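SLT domain-containing protein (Bdellovibrio bacteriovorus HD100, PDB 6TAB) is a lysozyme of altered substrate specificity that probably cleaves peptidoglycan and so facilitates the predator's exit from its prey cell. Local coordinates at residues 168-173 / 194-199; 73-78 / 125-130. One frame throughout, in Å; residues are numbered along the deposited sequence.

Contact 1 (168-173 / 194-199); sequences GLLQIS and LQNLSC
N196 OD1 takes the backbone N-H of L170 across the contact in a bond of 2.9 Å from L170 N, with 151° at the hydrogen and the donor tilted 28° from the carbonyl plane. N196 reaches it because its CG stands anti to the backbone N (chi1 -164°), which carries the amide off the helix and toward the turn formed by G168 to Q171. The other half of the amide lies against G168: N196 ND2 comes within 3.7 Å of G168 CA, with no side chain between them, and donates to the carbonyls of R167 and L190. The turn is type I and ends in a G1 bulge, in which Q171 and I172 together stand opposite R167; Q171 NE2 also bonds back to G168 O, 3.0 Å away and nearly straight. The run G168 to Q171, Gly-Leu-Leu-Gln, resembles the GLMQ motif of SLT-type transglycosylases.

Apolar groups flank the amide. L169 crosses L197 obliquely, its CD1 4.0 Å from L197 CG, and L170 CD1 comes near L197 CD2. I172 puts CD1 3.9 Å from C199 CB, and C199 SG is tied to C182 by a disulfide. As OD1 faces an N-H and ND2 faces two carbonyls, the polar partners fix which way round this buried amide sits, and one helix side chain ties three backbone groups, two at the turn and one at L190.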
loop_
_atom_site.group_PDB
_atom_site.type_symbol
_atom_site.label_atom_id
_atom_site.label_comp_id
_atom_site.label_asym_id
_atom_site.label_seq_id
_atom_site.Cartn_x
_atom_site.Cartn_y
_atom_site.Cartn_z
ATOM N N GLY A 168 -11.855 -2.205 -5.334
ATOM C CA GLY A 168 -10.639 -2.766 -5.944
ATOM C C GLY A 168 -9.615 -3.309 -4.945
ATOM O O GLY A 168 -9.894 -3.515 -3.751
ATOM N N LEU A 169 -8.403 -3.522 -5.464
ATOM C CA LEU A 169 -7.364 -4.297 -4.759
ATOM C C LEU A 169 -7.057 -3.715 -3.364
ATOM O O LEU A 169 -6.862 -4.480 -2.390
ATOM C CB LEU A 169 -6.089 -4.391 -5.605
ATOM C CG LEU A 169 -6.166 -5.236 -6.873
ATOM C CD1 LEU A 169 -4.813 -5.207 -7.568
ATOM C CD2 LEU A 169 -6.629 -6.665 -6.577
ATOM N N LEU A 170 -6.902 -2.373 -3.277
ATOM C CA LEU A 170 -6.520 -1.673 -2.019
ATOM C C LEU A 170 -7.716 -0.949 -1.356
ATOM O O LEU A 170 -7.537 -0.199 -0.395
ATOM C CB LEU A 170 -5.368 -0.695 -2.327
ATOM C CG LEU A 170 -4.016 -1.341 -2.640
ATOM C CD1 LEU A 170 -3.055 -0.325 -3.236
ATOM C CD2 LEU A 170 -3.424 -2.004 -1.405
ATOM N N GLN A 171 -8.939 -1.191 -1.849
ATOM C CA GLN A 171 -10.158 -0.652 -1.215
ATOM C C GLN A 171 -10.041 0.894 -1.085
ATOM O O GLN A 171 -10.209 1.483 -0.009
ATOM C CB GLN A 171 -10.487 -1.397 0.083
ATOM C CG GLN A 171 -10.952 -2.846 -0.202
ATOM C CD GLN A 171 -12.329 -2.886 -0.838
ATOM O OE1 GLN A 171 -13.348 -2.727 -0.152
ATOM N NE2 GLN A 171 -12.384 -3.080 -2.151
ATOM N N ILE A 172 -9.807 1.527 -2.239
ATOM C CA ILE A 172 -9.726 2.988 -2.400
ATOM C C ILE A 172 -11.096 3.475 -2.865
ATOM O O ILE A 172 -11.832 2.748 -3.539
ATOM C CB ILE A 172 -8.588 3.365 -3.376
ATOM C CG1 ILE A 172 -7.225 2.927 -2.780
ATOM C CG2 ILE A 172 -8.606 4.856 -3.755
ATOM C CD1 ILE A 172 -6.060 2.944 -3.761
ATOM N N SER A 173 -11.450 4.711 -2.515
ATOM C CA SER A 173 -12.701 5.338 -2.951
ATOM C C SER A 173 -12.436 6.531 -3.886
ATOM O O SER A 173 -11.343 7.122 -3.870
ATOM C CB SER A 173 -13.586 5.727 -1.759
ATOM O OG SER A 173 -12.855 6.361 -0.729
ATOM N N LEU A 194 -4.211 -2.056 -12.300
ATOM C CA LEU A 194 -3.008 -1.230 -12.493
ATOM C C LEU A 194 -3.256 0.212 -12.005
ATOM O O LEU A 194 -2.388 0.803 -11.318
ATOM C CB LEU A 194 -2.593 -1.271 -13.968
ATOM C CG LEU A 194 -2.365 -2.660 -14.587
ATOM C CD1 LEU A 194 -1.766 -2.461 -15.961
ATOM C CD2 LEU A 194 -1.456 -3.550 -13.728
ATOM N N GLN A 195 -4.436 0.775 -12.293
ATOM C CA GLN A 195 -4.762 2.141 -11.793
ATOM C C GLN A 195 -4.890 2.144 -10.267
ATOM O O GLN A 195 -4.466 3.101 -9.596
ATOM C CB GLN A 195 -6.051 2.668 -12.433
ATOM C CG GLN A 195 -5.958 2.930 -13.938
ATOM C CD GLN A 195 -7.201 3.607 -14.474
ATOM O OE1 GLN A 195 -7.538 4.738 -14.086
ATOM N NE2 GLN A 195 -7.927 2.922 -15.352
ATOM N N ASN A 196 -5.476 1.089 -9.705
ATOM C CA ASN A 196 -5.637 0.960 -8.251
ATOM C C ASN A 196 -4.264 0.934 -7.557
ATOM O O ASN A 196 -4.044 1.661 -6.544
ATOM C CB ASN A 196 -6.535 -0.238 -7.941
ATOM C CG ASN A 196 -7.089 -0.286 -6.536
ATOM O OD1 ASN A 196 -6.372 -0.676 -5.605
ATOM N ND2 ASN A 196 -8.362 0.087 -6.379
ATOM N N LEU A 197 -3.348 0.089 -8.056
ATOM C CA LEU A 197 -2.004 -0.027 -7.453
ATOM C C LEU A 197 -1.233 1.307 -7.587
ATOM O O LEU A 197 -0.525 1.728 -6.633
ATOM C CB LEU A 197 -1.235 -1.202 -8.056
ATOM C CG LEU A 197 -1.777 -2.580 -7.684
ATOM C CD1 LEU A 197 -1.136 -3.652 -8.567
ATOM C CD2 LEU A 197 -1.588 -2.906 -6.202
ATOM N N SER A 198 -1.336 1.981 -8.737
ATOM C CA SER A 198 -0.667 3.304 -8.914
ATOM C C SER A 198 -1.201 4.329 -7.896
ATOM O O SER A 198 -0.400 5.127 -7.324
ATOM C CB SER A 198 -0.798 3.840 -10.323
ATOM O OG SER A 198 0.056 3.133 -11.222
ATOM N N CYS A 199 -2.521 4.332 -7.647
ATOM C CA CYS A 199 -3.092 5.219 -6.612
ATOM C C CYS A 199 -2.541 4.890 -5.224
ATOM O O CYS A 199 -2.181 5.821 -4.448
ATOM C CB CYS A 199 -4.624 5.164 -6.631
ATOM S SG CYS A 199 -5.406 6.495 -5.648
#

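Contact 2 (73-78 / 125-130); sequences SREVIP and YAQRKQ. Unlike the reference sequence in segment 73-78: S73 (reference Leu). With SO4 (sulfate ion), chain C.
Q130 OE1 receives two neighbouring backbone N-H groups from the other segment. E75 N lies 2.9 Å from Q130 OE1 and is tilted 27° from the carbonyl plane, while V76 N, 3.1 Å from the same OE1, lies in that plane with 157° at the oxygen. Q130 stretches out beyond CG to reach them, so that its amide docks on the backbone of the loop, with OE1 also 3.8 Å from R74 CB. The third direct bond joins two side chains: Q127 NE2 meets E75 OE1 at 2.9 Å on the syn side of the carboxylate, the two flat groups being turned only 25° apart. The other end of the Q127 amide is held at the helix start, where OE1 accepts from S124 N.

Water adds two bridges. One donates to E75 OE1 and accepts from Q130 NE2, so the carboxylate is linked to both glutamines; the other donates to V76 O and to Q130 O.

In the fold, these bonds fasten the N-terminal run of the model to the first turns of helix 125-144, a long helix of the lysozyme-type domain. The bonds across the two segments are polar; V76 CG1 comes 4.1 Å from the carbonyl Q130 O, and V76 also touches F134, further along the helix, and L250.

Ionic contacts lie to the side. R74 grips a sulfate, probably from the crystallisation liquor, through R74 NE to sulfate O3 at 3.0 Å and R74 NH2 to sulfate O2 at 3.0 Å, with its backbone N also donating to O3. I77 CD1 lies over one face of the R74 guanidinium, toward its rim, and R74 NH1 forms a salt bridge with E81 and a hydrogen bond to Y95 OH.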
loop_
_atom_site.group_PDB
_atom_site.type_symbol
_atom_site.label_atom_id
_atom_site.label_comp_id
_atom_site.label_asym_id
_atom_site.label_seq_id
_atom_site.Cartn_x
_atom_site.Cartn_y
_atom_site.Cartn_z
ATOM N N SER A 73 18.166 -11.691 -10.766
ATOM C CA SER A 73 16.980 -12.328 -10.197
ATOM C C SER A 73 16.673 -11.660 -8.848
ATOM O O SER A 73 17.558 -11.210 -8.101
ATOM C CB SER A 73 17.148 -13.822 -10.075
ATOM O OG SER A 73 17.729 -14.167 -8.829
ATOM N N ARG A 74 15.391 -11.620 -8.535
ATOM C CA ARG A 74 14.926 -10.872 -7.390
ATOM C C ARG A 74 15.193 -11.650 -6.093
ATOM O O ARG A 74 15.176 -12.884 -6.069
ATOM C CB ARG A 74 13.433 -10.606 -7.538
ATOM C CG ARG A 74 13.081 -9.615 -8.642
ATOM C CD ARG A 74 11.594 -9.486 -8.867
ATOM N NE ARG A 74 11.009 -10.729 -9.414
ATOM C CZ ARG A 74 9.711 -10.986 -9.503
ATOM N NH1 ARG A 74 8.813 -10.128 -9.011
ATOM N NH2 ARG A 74 9.302 -12.151 -10.036
ATOM N N GLU A 75 15.397 -10.925 -4.997
ATOM C CA GLU A 75 15.494 -11.500 -3.659
ATOM C C GLU A 75 14.113 -11.699 -3.007
ATOM O O GLU A 75 13.956 -12.640 -2.167
ATOM C CB GLU A 75 16.430 -10.678 -2.765
ATOM C CG GLU A 75 17.893 -10.806 -3.153
ATOM C CD GLU A 75 18.761 -9.810 -2.407
ATOM O OE1 GLU A 75 18.863 -8.657 -2.878
ATOM O OE2 GLU A 75 19.326 -10.201 -1.348
ATOM N N VAL A 76 13.151 -10.825 -3.303
ATOM C CA VAL A 76 11.790 -10.852 -2.694
ATOM C C VAL A 76 10.751 -10.754 -3.823
ATOM O O VAL A 76 10.862 -9.882 -4.701
ATOM C CB VAL A 76 11.635 -9.702 -1.676
ATOM C CG1 VAL A 76 10.187 -9.577 -1.197
ATOM C CG2 VAL A 76 12.603 -9.893 -0.493
ATOM N N ILE A 77 9.763 -11.681 -3.805
ATOM C CA ILE A 77 8.682 -11.798 -4.818
ATOM C C ILE A 77 7.326 -11.485 -4.193
ATOM O O ILE A 77 6.976 -12.053 -3.140
ATOM C CB ILE A 77 8.604 -13.239 -5.362
ATOM C CG1 ILE A 77 9.969 -13.792 -5.716
ATOM C CG2 ILE A 77 7.584 -13.328 -6.488
ATOM C CD1 ILE A 77 10.612 -13.063 -6.793
ATOM N N PRO A 78 6.501 -10.598 -4.787
ATOM C CA PRO A 78 5.222 -10.243 -4.173
ATOM C C PRO A 78 4.228 -11.419 -4.138
ATOM O O PRO A 78 4.230 -12.318 -5.026
ATOM C CB PRO A 78 4.675 -9.103 -5.074
ATOM C CG PRO A 78 5.898 -8.545 -5.784
ATOM C CD PRO A 78 6.764 -9.783 -5.992
ATOM N N TYR A 125 18.502 0.874 -4.036
ATOM C CA TYR A 125 17.243 1.323 -4.675
ATOM C C TYR A 125 16.425 0.117 -5.168
ATOM O O TYR A 125 15.216 0.049 -4.931
ATOM C CB TYR A 125 17.542 2.330 -5.793
ATOM C CG TYR A 125 16.321 2.929 -6.455
ATOM C CD1 TYR A 125 15.540 3.890 -5.814
ATOM C CD2 TYR A 125 15.950 2.594 -7.747
ATOM C CE1 TYR A 125 14.427 4.451 -6.426
ATOM C CE2 TYR A 125 14.848 3.163 -8.376
ATOM C CZ TYR A 125 14.060 4.091 -7.713
ATOM O OH TYR A 125 12.977 4.699 -8.314
ATOM N N ALA A 126 17.069 -0.798 -5.910
ATOM C CA ALA A 126 16.358 -2.020 -6.438
ATOM C C ALA A 126 15.729 -2.840 -5.309
ATOM O O ALA A 126 14.580 -3.300 -5.456
ATOM C CB ALA A 126 17.300 -2.882 -7.240
ATOM N N GLN A 127 16.464 -3.006 -4.195
ATOM C CA GLN A 127 15.932 -3.739 -3.037
ATOM C C GLN A 127 14.742 -3.014 -2.379
ATOM O O GLN A 127 13.776 -3.667 -1.924
ATOM C CB GLN A 127 17.048 -4.068 -2.029
ATOM C CG GLN A 127 18.112 -5.083 -2.508
ATOM C CD GLN A 127 19.267 -5.207 -1.536
ATOM O OE1 GLN A 127 19.770 -4.199 -1.001
ATOM N NE2 GLN A 127 19.671 -6.446 -1.249
ATOM N N ARG A 128 14.823 -1.661 -2.278
ATOM C CA ARG A 128 13.670 -0.901 -1.709
ATOM C C ARG A 128 12.426 -1.080 -2.607
ATOM O O ARG A 128 11.290 -1.122 -2.069
ATOM C CB ARG A 128 14.041 0.590 -1.504
ATOM C CG ARG A 128 15.114 0.839 -0.437
ATOM C CD ARG A 128 15.321 2.291 0.006
ATOM N NE ARG A 128 15.621 3.253 -1.038
ATOM C CZ ARG A 128 16.830 3.569 -1.505
ATOM N NH1 ARG A 128 17.895 2.829 -1.182
ATOM N NH2 ARG A 128 16.955 4.626 -2.308
ATOM N N LYS A 129 12.600 -1.102 -3.936
ATOM C CA LYS A 129 11.428 -1.335 -4.839
ATOM C C LYS A 129 10.849 -2.754 -4.608
ATOM O O LYS A 129 9.619 -2.934 -4.580
ATOM C CB LYS A 129 11.779 -1.084 -6.306
ATOM C CG LYS A 129 12.068 0.387 -6.615
ATOM C CD LYS A 129 11.792 0.852 -8.044
ATOM C CE LYS A 129 12.524 0.114 -9.119
ATOM N NZ LYS A 129 12.287 0.590 -10.500
ATOM N N GLN A 130 11.719 -3.770 -4.455
ATOM C CA GLN A 130 11.245 -5.129 -4.129
ATOM C C GLN A 130 10.469 -5.134 -2.798
ATOM O O GLN A 130 9.414 -5.834 -2.696
ATOM C CB GLN A 130 12.415 -6.127 -4.111
ATOM C CG GLN A 130 13.003 -6.444 -5.487
ATOM C CD GLN A 130 14.246 -7.297 -5.385
ATOM O OE1 GLN A 130 14.275 -8.310 -4.686
ATOM N NE2 GLN A 130 15.288 -6.921 -6.113
HETATM S S SO4 C . 12.698 -13.912 -10.880
HETATM O O1 SO4 C . 13.325 -14.070 -12.154
HETATM O O2 SO4 C . 11.285 -14.174 -10.904
HETATM O O3 SO4 C . 13.055 -12.615 -10.444
HETATM O O4 SO4 C . 13.188 -14.891 -9.997
HETATM O O HOH W 1 17.921 -8.313 -5.601
HETATM O O HOH W 2 9.183 -7.659 -4.897
#

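In the fold
From the N terminus of the model the chain passes through 73-78, then helix 87-101, before 125-130 returns to it and contact 2 closes the first loop. Helix 125-144 then runs on to the short hairpin of strands 151-154 and 163-167, and the turn at 168-173 opens a second loop, shut by contact 1 when helix 193-211 begins. The loops follow in series, neither crossing nor enclosing the other, with centres about 21 Å apart. Helix 125-144 connects them: its start carries contact 2, while M139 and V140 touch L170 in contact 1. Helix 87-101 does likewise, S91 meeting R74 and P78, and W90 meeting L169.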